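Local coordinates for trehalose-6-phosphate phosphatase (Candida albicans, PDB 5DXF), which belongs to glycosyltransferase family 20, in the GT-B clan, whose members are built from two Rossmann-like domains facing each other across a cleft, at residues Q326-K331 and P405-Q410; I347-G352 and V367-V372; L315-K320 and L421-D426. All blocks are in the same frame, centred on the assembly; numbering follows the deposited sequence.

Contact 1: Q326-K331 and P405-Q410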
loop_
_atom_site.group_PDB
_atom_site.type_symbol
_atom_site.label_atom_id
_atom_site.label_comp_id
_atom_site.label_asym_id
_atom_site.label_seq_id
_atom_site.Cartn_x
_atom_site.Cartn_y
_atom_site.Cartn_z
ATOM N N GLN A 326 29.127 -1.808 -10.773
ATOM C CA GLN A 326 30.495 -2.301 -10.662
ATOM C C GLN A 326 30.551 -3.649 -9.947
ATOM O O GLN A 326 31.284 -4.548 -10.361
ATOM C CB GLN A 326 31.367 -1.273 -9.938
ATOM C CG GLN A 326 32.762 -1.134 -10.519
ATOM C CD GLN A 326 32.749 -0.902 -12.020
ATOM O OE1 GLN A 326 31.915 -0.163 -12.545
ATOM N NE2 GLN A 326 33.680 -1.541 -12.721
ATOM N N VAL A 327 29.772 -3.781 -8.878
ATOM C CA VAL A 327 29.717 -5.019 -8.107
ATOM C C VAL A 327 29.164 -6.173 -8.939
ATOM O O VAL A 327 29.739 -7.260 -8.977
ATOM C CB VAL A 327 28.845 -4.856 -6.842
ATOM C CG1 VAL A 327 28.834 -6.144 -6.033
ATOM C CG2 VAL A 327 29.344 -3.698 -5.997
ATOM N N TYR A 328 28.049 -5.921 -9.614
ATOM C CA TYR A 328 27.341 -6.973 -10.331
ATOM C C TYR A 328 27.628 -6.946 -11.826
ATOM O O TYR A 328 26.738 -7.167 -12.649
ATOM C CB TYR A 328 25.843 -6.858 -10.062
ATOM C CG TYR A 328 25.524 -6.954 -8.589
ATOM C CD1 TYR A 328 25.589 -8.173 -7.929
ATOM C CD2 TYR A 328 25.181 -5.828 -7.853
ATOM C CE1 TYR A 328 25.311 -8.271 -6.581
ATOM C CE2 TYR A 328 24.898 -5.915 -6.504
ATOM C CZ TYR A 328 24.965 -7.140 -5.873
ATOM O OH TYR A 328 24.685 -7.235 -4.529
ATOM N N LYS A 329 28.886 -6.680 -12.161
ATOM C CA LYS A 329 29.350 -6.697 -13.540
ATOM C C LYS A 329 29.213 -8.094 -14.135
ATOM O O LYS A 329 29.590 -9.084 -13.511
ATOM C CB LYS A 329 30.802 -6.225 -13.616
ATOM C CG LYS A 329 31.405 -6.239 -15.009
ATOM C CD LYS A 329 32.825 -5.696 -14.992
ATOM C CE LYS A 329 32.853 -4.226 -14.597
ATOM N NZ LYS A 329 32.156 -3.371 -15.599
ATOM N N GLY A 330 28.663 -8.169 -15.342
ATOM C CA GLY A 330 28.494 -9.439 -16.024
ATOM C C GLY A 330 27.343 -10.273 -15.492
ATOM O O GLY A 330 27.219 -11.450 -15.833
ATOM N N LYS A 331 26.496 -9.668 -14.661
ATOM C CA LYS A 331 25.362 -10.378 -14.074
ATOM C C LYS A 331 24.043 -9.635 -14.275
ATOM O O LYS A 331 24.019 -8.411 -14.395
ATOM C CB LYS A 331 25.601 -10.619 -12.580
ATOM C CG LYS A 331 26.741 -11.579 -12.294
ATOM C CD LYS A 331 26.980 -11.754 -10.806
ATOM C CE LYS A 331 28.049 -12.803 -10.558
ATOM N NZ LYS A 331 27.680 -14.103 -11.183
ATOM N N PRO A 405 22.958 -16.435 -5.633
ATOM C CA PRO A 405 21.729 -16.249 -6.417
ATOM C C PRO A 405 20.693 -15.356 -5.735
ATOM O O PRO A 405 20.146 -14.466 -6.387
ATOM C CB PRO A 405 21.194 -17.676 -6.567
ATOM C CG PRO A 405 22.393 -18.539 -6.450
ATOM C CD PRO A 405 23.267 -17.862 -5.438
ATOM N N VAL A 406 20.421 -15.597 -4.455
ATOM C CA VAL A 406 19.451 -14.784 -3.727
ATOM C C VAL A 406 20.092 -13.975 -2.601
ATOM O O VAL A 406 20.741 -14.530 -1.715
ATOM C CB VAL A 406 18.326 -15.643 -3.121
ATOM C CG1 VAL A 406 17.325 -14.753 -2.392
ATOM C CG2 VAL A 406 17.631 -16.444 -4.203
ATOM N N LEU A 407 19.905 -12.661 -2.649
ATOM C CA LEU A 407 20.350 -11.785 -1.575
ATOM C C LEU A 407 19.139 -11.248 -0.826
ATOM O O LEU A 407 18.261 -10.617 -1.419
ATOM C CB LEU A 407 21.205 -10.641 -2.124
ATOM C CG LEU A 407 22.564 -11.073 -2.683
ATOM C CD1 LEU A 407 23.246 -9.949 -3.450
ATOM C CD2 LEU A 407 23.462 -11.593 -1.570
ATOM N N HIS A 408 19.093 -11.512 0.477
ATOM C CA HIS A 408 17.950 -11.128 1.299
ATOM C C HIS A 408 18.337 -10.123 2.379
ATOM O O HIS A 408 19.059 -10.453 3.322
ATOM C CB HIS A 408 17.316 -12.363 1.942
ATOM C CG HIS A 408 15.982 -12.101 2.567
ATOM N ND1 HIS A 408 15.334 -13.032 3.351
ATOM C CD2 HIS A 408 15.168 -11.021 2.520
ATOM C CE1 HIS A 408 14.181 -12.535 3.761
ATOM N NE2 HIS A 408 14.057 -11.314 3.271
ATOM N N TYR A 409 17.839 -8.900 2.240
ATOM C CA TYR A 409 18.086 -7.850 3.218
ATOM C C TYR A 409 16.813 -7.563 4.002
ATOM O O TYR A 409 15.802 -7.171 3.422
ATOM C CB TYR A 409 18.588 -6.577 2.532
ATOM C CG TYR A 409 19.820 -6.778 1.682
ATOM C CD1 TYR A 409 21.089 -6.766 2.245
ATOM C CD2 TYR A 409 19.713 -6.971 0.313
ATOM C CE1 TYR A 409 22.217 -6.950 1.466
ATOM C CE2 TYR A 409 20.832 -7.155 -0.472
ATOM C CZ TYR A 409 22.081 -7.143 0.107
ATOM O OH TYR A 409 23.198 -7.326 -0.676
ATOM N N GLN A 410 16.866 -7.762 5.315
ATOM C CA GLN A 410 15.718 -7.499 6.176
ATOM C C GLN A 410 15.917 -6.213 6.969
ATOM O O GLN A 410 15.041 -5.803 7.732
ATOM C CB GLN A 410 15.473 -8.684 7.117
ATOM C CG GLN A 410 14.967 -9.930 6.404
ATOM C CD GLN A 410 14.985 -11.170 7.278
ATOM O OE1 GLN A 410 15.791 -12.076 7.068
ATOM N NE2 GLN A 410 14.084 -11.226 8.251
#
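Tyr-328, the first residue to leave helical backbone angles at the end of helix 317-327, starts a type II beta turn that runs to Lys-331, and its side chain faces Leu-407 and Tyr-409 of strand 406-409. The turn is closed by a backbone hydrogen bond from Lys-331 N to Tyr-328 O (3.2 Å), with Gly-330 at its third position, where the positive phi favours glycine. From the start of the turn the Tyr-328 phenol reaches toward the strand, and Leu-407 comes to meet it from the opposite direction. One methyl of the leucine does the touching: Leu-407 CD1 lies 3.3 Å from Tyr-328 OH and 4.1 Å from Tyr-328 CZ, at an oblique angle to the ring. No hydrogen bond spans the two segments. With CG opposite the carbonyl carbon (chi1 -58°), the Tyr-328 ring also tucks beneath its neighbour, Val-327 CG1 standing 3.9 Å above the ring plane over its centre. Strand 406-409 forms one edge of the parallel sheet in a Rossmann-like alpha/beta/alpha domain. Its residues alternate, so that Leu-407 and Tyr-409 face Tyr-328 while Val-406 and His-408 pack on helix 381-398 across the sheet. Tyr-409 takes only a marginal part: its hydroxyl OH stays 4.1 Å from Tyr-328 OH, too far for a hydrogen bond.

Contact 2: I347-G352 and V367-V372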
loop_
_atom_site.group_PDB
_atom_site.type_symbol
_atom_site.label_atom_id
_atom_site.label_comp_id
_atom_site.label_asym_id
_atom_site.label_seq_id
_atom_site.Cartn_x
_atom_site.Cartn_y
_atom_site.Cartn_z
ATOM N N ILE A 347 7.216 -15.972 -1.396
ATOM C CA ILE A 347 7.371 -17.417 -1.545
ATOM C C ILE A 347 7.195 -17.860 -2.996
ATOM O O ILE A 347 7.994 -18.641 -3.517
ATOM C CB ILE A 347 6.365 -18.171 -0.653
ATOM C CG1 ILE A 347 6.731 -17.989 0.821
ATOM C CG2 ILE A 347 6.322 -19.647 -1.017
ATOM C CD1 ILE A 347 5.639 -18.398 1.778
ATOM N N GLN A 348 6.150 -17.355 -3.644
ATOM C CA GLN A 348 5.877 -17.688 -5.037
ATOM C C GLN A 348 6.994 -17.180 -5.945
ATOM O O GLN A 348 7.364 -17.837 -6.920
ATOM C CB GLN A 348 4.529 -17.111 -5.479
ATOM C CG GLN A 348 3.314 -17.821 -4.889
ATOM C CD GLN A 348 3.126 -17.549 -3.409
ATOM O OE1 GLN A 348 3.406 -16.452 -2.928
ATOM N NE2 GLN A 348 2.658 -18.552 -2.678
ATOM N N LYS A 349 7.528 -16.010 -5.612
ATOM C CA LYS A 349 8.638 -15.428 -6.355
ATOM C C LYS A 349 9.871 -16.321 -6.269
ATOM O O LYS A 349 10.531 -16.586 -7.275
ATOM C CB LYS A 349 8.964 -14.030 -5.827
ATOM C CG LYS A 349 10.072 -13.316 -6.584
ATOM C CD LYS A 349 10.451 -12.007 -5.907
ATOM C CE LYS A 349 9.229 -11.139 -5.643
ATOM N NZ LYS A 349 9.603 -9.799 -5.112
ATOM N N LEU A 350 10.167 -16.788 -5.061
ATOM C CA LEU A 350 11.333 -17.633 -4.831
ATOM C C LEU A 350 11.180 -19.011 -5.471
ATOM O O LEU A 350 12.149 -19.575 -5.979
ATOM C CB LEU A 350 11.591 -17.779 -3.332
ATOM C CG LEU A 350 11.931 -16.481 -2.600
ATOM C CD1 LEU A 350 12.099 -16.738 -1.116
ATOM C CD2 LEU A 350 13.184 -15.843 -3.184
ATOM N N GLU A 351 9.965 -19.549 -5.445
ATOM C CA GLU A 351 9.698 -20.838 -6.073
ATOM C C GLU A 351 9.844 -20.734 -7.588
ATOM O O GLU A 351 10.504 -21.567 -8.220
ATOM C CB GLU A 351 8.305 -21.343 -5.692
ATOM C CG GLU A 351 8.271 -22.060 -4.350
ATOM C CD GLU A 351 6.880 -22.137 -3.754
ATOM O OE1 GLU A 351 6.722 -22.790 -2.700
ATOM O OE2 GLU A 351 5.948 -21.541 -4.332
ATOM N N GLY A 352 9.242 -19.697 -8.162
ATOM C CA GLY A 352 9.377 -19.437 -9.583
ATOM C C GLY A 352 10.826 -19.226 -9.985
ATOM O O GLY A 352 11.254 -19.670 -11.052
ATOM N N VAL A 367 22.517 -14.871 -12.888
ATOM C CA VAL A 367 21.335 -14.169 -12.392
ATOM C C VAL A 367 21.332 -14.055 -10.876
ATOM O O VAL A 367 21.444 -15.053 -10.166
ATOM C CB VAL A 367 20.035 -14.857 -12.836
ATOM C CG1 VAL A 367 18.830 -14.039 -12.398
ATOM C CG2 VAL A 367 20.025 -15.034 -14.334
ATOM N N VAL A 368 21.200 -12.827 -10.387
ATOM C CA VAL A 368 21.133 -12.578 -8.954
ATOM C C VAL A 368 19.799 -11.944 -8.575
ATOM O O VAL A 368 19.412 -10.914 -9.126
ATOM C CB VAL A 368 22.279 -11.666 -8.483
ATOM C CG1 VAL A 368 22.094 -11.297 -7.019
ATOM C CG2 VAL A 368 23.622 -12.348 -8.705
ATOM N N LEU A 369 19.095 -12.576 -7.640
ATOM C CA LEU A 369 17.833 -12.047 -7.135
ATOM C C LEU A 369 18.071 -11.277 -5.840
ATOM O O LEU A 369 18.521 -11.849 -4.847
ATOM C CB LEU A 369 16.820 -13.178 -6.912
ATOM C CG LEU A 369 15.388 -12.822 -6.492
ATOM C CD1 LEU A 369 14.393 -13.811 -7.078
ATOM C CD2 LEU A 369 15.252 -12.793 -4.978
ATOM N N ILE A 370 17.775 -9.981 -5.854
ATOM C CA ILE A 370 17.910 -9.157 -4.658
ATOM C C ILE A 370 16.542 -8.845 -4.067
ATOM O O ILE A 370 15.722 -8.172 -4.695
ATOM C CB ILE A 370 18.655 -7.839 -4.953
ATOM C CG1 ILE A 370 20.090 -8.134 -5.391
ATOM C CG2 ILE A 370 18.644 -6.932 -3.728
ATOM C CD1 ILE A 370 20.793 -6.957 -6.019
ATOM N N GLN A 371 16.300 -9.349 -2.860
ATOM C CA GLN A 371 15.042 -9.110 -2.162
ATOM C C GLN A 371 15.278 -8.356 -0.858
ATOM O O GLN A 371 15.992 -8.835 0.024
ATOM C CB GLN A 371 14.319 -10.432 -1.879
ATOM C CG GLN A 371 12.920 -10.263 -1.304
ATOM C CD GLN A 371 11.946 -9.679 -2.308
ATOM O OE1 GLN A 371 12.062 -9.914 -3.511
ATOM N NE2 GLN A 371 10.982 -8.908 -1.819
ATOM N N VAL A 372 14.691 -7.169 -0.750
ATOM C CA VAL A 372 14.689 -6.431 0.506
ATOM C C VAL A 372 13.291 -6.514 1.112
ATOM O O VAL A 372 12.302 -6.158 0.471
ATOM C CB VAL A 372 15.114 -4.961 0.316
ATOM C CG1 VAL A 372 14.595 -4.426 -1.007
ATOM C CG2 VAL A 372 14.621 -4.105 1.477
#
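Lys-349 and Leu-350, consecutive residues of helix 346-359, are the residues of 347-352 that touch 367-372; the axes of these two segments run almost antiparallel (171°), 11.2 Å apart at closest. Just before them, Gln-348 turns instead to loop residues Val-433 and Trp-476. The Lys-349 chain leaves the helix extended, bends at its third torsion (chi3 -52°), and thereby carries its ammonium over to the amide of Gln-371. Lys-349 NZ donates to Gln-371 OE1 at 2.9 Å, approaching at 117° to the C=O bond and somewhat out of the carbonyl plane. Asp-338 OD2 completes a triangle by forming a salt bridge with Lys-349 NZ and accepting a hydrogen bond from Gln-371 NE2. The amide is held at both ends, consistent with its modelled flip, and the carboxylate would offset the buried ammonium's charge. Nearer the helix, Lys-349 CG lies 4.4 Å from Leu-369 CD1. One residue on, Leu-350 crosses Leu-369 at about a right angle, and methyls meet, Leu-350 CD2 to Leu-369 CD2 at 4.1 Å. The pair belongs to the beta-alpha-beta unit of strand 332-339, helix 346-359 and strand 367-374, a building block of the Rossmann-like domain. Here helix 381-398 packs alongside, its Val-387, Ile-390 and Ile-391 touching Leu-350, while strands 332-339 and 406-409 flank strand 367-374 in the sheet.

Contact 3: L315-K320 and L421-D426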
loop_
_atom_site.group_PDB
_atom_site.type_symbol
_atom_site.label_atom_id
_atom_site.label_comp_id
_atom_site.label_asym_id
_atom_site.label_seq_id
_atom_site.Cartn_x
_atom_site.Cartn_y
_atom_site.Cartn_z
ATOM N N LEU A 315 21.571 14.113 -4.837
ATOM C CA LEU A 315 21.221 13.131 -3.816
ATOM C C LEU A 315 22.220 11.979 -3.767
ATOM O O LEU A 315 22.321 11.277 -2.761
ATOM C CB LEU A 315 19.806 12.603 -4.050
ATOM C CG LEU A 315 18.717 13.674 -4.172
ATOM C CD1 LEU A 315 17.351 13.065 -3.942
ATOM C CD2 LEU A 315 18.946 14.843 -3.218
ATOM N N GLY A 316 22.958 11.793 -4.855
ATOM C CA GLY A 316 24.025 10.810 -4.887
ATOM C C GLY A 316 23.582 9.409 -5.259
ATOM O O GLY A 316 24.294 8.441 -4.996
ATOM N N VAL A 317 22.407 9.294 -5.869
ATOM C CA VAL A 317 21.920 7.999 -6.326
ATOM C C VAL A 317 22.820 7.471 -7.442
ATOM O O VAL A 317 23.051 6.268 -7.546
ATOM C CB VAL A 317 20.454 8.082 -6.813
ATOM C CG1 VAL A 317 20.012 6.763 -7.437
ATOM C CG2 VAL A 317 19.537 8.457 -5.659
ATOM N N GLU A 318 23.352 8.383 -8.252
ATOM C CA GLU A 318 24.201 8.019 -9.383
ATOM C C GLU A 318 25.438 7.213 -8.974
ATOM O O GLU A 318 25.755 6.193 -9.596
ATOM C CB GLU A 318 24.634 9.275 -10.145
ATOM C CG GLU A 318 24.019 9.402 -11.532
ATOM C CD GLU A 318 24.425 8.269 -12.456
ATOM O OE1 GLU A 318 25.504 7.677 -12.243
ATOM O OE2 GLU A 318 23.662 7.968 -13.398
ATOM N N GLU A 319 26.112 7.639 -7.912
ATOM C CA GLU A 319 27.304 6.936 -7.463
ATOM C C GLU A 319 26.956 5.535 -7.045
ATOM O O GLU A 319 27.660 4.587 -7.358
ATOM C CB GLU A 319 27.960 7.635 -6.279
ATOM C CG GLU A 319 27.444 9.022 -5.973
ATOM C CD GLU A 319 28.181 9.665 -4.821
ATOM O OE1 GLU A 319 27.986 10.881 -4.597
ATOM O OE2 GLU A 319 28.954 8.957 -4.142
ATOM N N LYS A 320 25.852 5.406 -6.326
ATOM C CA LYS A 320 25.400 4.101 -5.884
ATOM C C LYS A 320 25.047 3.198 -7.049
ATOM O O LYS A 320 25.408 2.037 -7.063
ATOM C CB LYS A 320 24.214 4.261 -4.954
ATOM C CG LYS A 320 24.378 5.402 -3.975
ATOM C CD LYS A 320 23.234 5.442 -2.986
ATOM C CE LYS A 320 23.742 5.623 -1.578
ATOM N NZ LYS A 320 23.093 6.788 -0.927
ATOM N N LEU A 421 18.895 0.694 -6.315
ATOM C CA LEU A 421 18.497 -0.693 -6.558
ATOM C C LEU A 421 17.483 -0.835 -7.699
ATOM O O LEU A 421 17.637 -1.697 -8.569
ATOM C CB LEU A 421 17.936 -1.314 -5.271
ATOM C CG LEU A 421 18.957 -1.721 -4.199
ATOM C CD1 LEU A 421 18.272 -2.012 -2.872
ATOM C CD2 LEU A 421 19.766 -2.921 -4.663
ATOM N N LEU A 422 16.459 0.012 -7.704
ATOM C CA LEU A 422 15.469 -0.031 -8.775
ATOM C C LEU A 422 16.080 0.336 -10.127
ATOM O O LEU A 422 15.782 -0.303 -11.136
ATOM C CB LEU A 422 14.293 0.895 -8.465
ATOM C CG LEU A 422 13.411 0.472 -7.288
ATOM C CD1 LEU A 422 12.229 1.415 -7.133
ATOM C CD2 LEU A 422 12.938 -0.966 -7.453
ATOM N N ARG A 423 16.939 1.351 -10.149
ATOM C CA ARG A 423 17.565 1.782 -11.398
ATOM C C ARG A 423 18.535 0.744 -11.980
ATOM O O ARG A 423 18.541 0.521 -13.189
ATOM C CB ARG A 423 18.288 3.118 -11.199
ATOM C CG ARG A 423 17.403 4.342 -11.395
ATOM C CD ARG A 423 18.213 5.627 -11.346
ATOM N NE ARG A 423 19.230 5.665 -12.392
ATOM C CZ ARG A 423 20.228 6.542 -12.440
ATOM N NH1 ARG A 423 20.352 7.464 -11.494
ATOM N NH2 ARG A 423 21.105 6.494 -13.432
ATOM N N VAL A 424 19.344 0.106 -11.136
ATOM C CA VAL A 424 20.313 -0.874 -11.631
ATOM C C VAL A 424 19.616 -2.168 -12.057
ATOM O O VAL A 424 20.196 -2.999 -12.756
ATOM C CB VAL A 424 21.395 -1.214 -10.566
ATOM C CG1 VAL A 424 22.577 -1.964 -11.194
ATOM C CG2 VAL A 424 21.893 0.047 -9.872
ATOM N N ALA A 425 18.364 -2.332 -11.643
ATOM C CA ALA A 425 17.628 -3.565 -11.911
ATOM C C ALA A 425 17.474 -3.865 -13.402
ATOM O O ALA A 425 17.113 -2.989 -14.192
ATOM C CB ALA A 425 16.266 -3.504 -11.257
ATOM N N ASP A 426 17.773 -5.097 -13.786
ATOM C CA ASP A 426 17.507 -5.568 -15.123
ATOM C C ASP A 426 16.122 -6.203 -15.190
ATOM O O ASP A 426 15.597 -6.463 -16.258
ATOM C CB ASP A 426 18.579 -6.566 -15.556
ATOM C CG ASP A 426 19.975 -5.960 -15.576
ATOM O OD1 ASP A 426 20.260 -5.113 -16.450
ATOM O OD2 ASP A 426 20.792 -6.339 -14.718
#
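Arg-423, near the end of helix 415-424, extends its guanidinium across the first turn of helix 317-327, where it meets Val-317 on the packed side and Glu-318 on the more open one. The nearest CA pair, Val-317 CA and Arg-423 CA, is 9.1 Å apart, and the contact is made by side chains. On the inner side, buried Val-317 points toward helix 415-424 and sets its CG1 methyl 4.1 Å from Arg-423 NH1, obliquely to the guanidinium. That same NH1 donates a hydrogen bond to the carbonyl oxygen of Ala-310, near the end of helix 303-311, a position where the helix dipole would probably favour a positive charge. Val-424 also faces this way, but its packing is with Val-321, Leu-324 and Lys-325 further along the helix. Both helices belong to the layer on one side of the parallel sheet in a Rossmann-like domain: Leu-421 and Val-424 rest on strand 332-339, and Leu-422 and Arg-423 touch helix 439-447. On the more open side the chemistry becomes ionic. Glu-318 starts away from the other helix, yet its chain folds back at the second torsion to bring the carboxylate to the guanidinium edge. Arg-423 NH2 donates to Glu-318 OE2 at 3.0 Å in a nearly straight bond (162°) that lies close to the guanidinium plane. The planes of the two groups are 63° apart; OE2 is met from above the carboxylate plane, and one bond links the pair, OE1 being bonded to Gln-322, one helical turn on, which steadies the carboxylate. Lys-320 forms a salt bridge with Glu-416, at the start of helix 415-424, adding a second ionic link between the two helices.

Contact 2 is the buried one: all four of its touching residues are enclosed between helix and sheet, and its one polar link lies inside that layer. Contact 3 is partly buried, grading from a valine to a charged pair on the more open side, whereas contact 1 is a small van der Waals touch at the surface, without hydrogen bonds across it. Contacts 1 and 3 use opposite ends of helix 317-327, their centres about 13 Å apart. Contacts 1 and 2 share the parallel sheet, as strands 406-409 and 367-374 are neighbours joined by backbone hydrogen bonds. Ile-370, on the face of strand 367-374 turned from helix 346-359, packs against Leu-421 of contact 3.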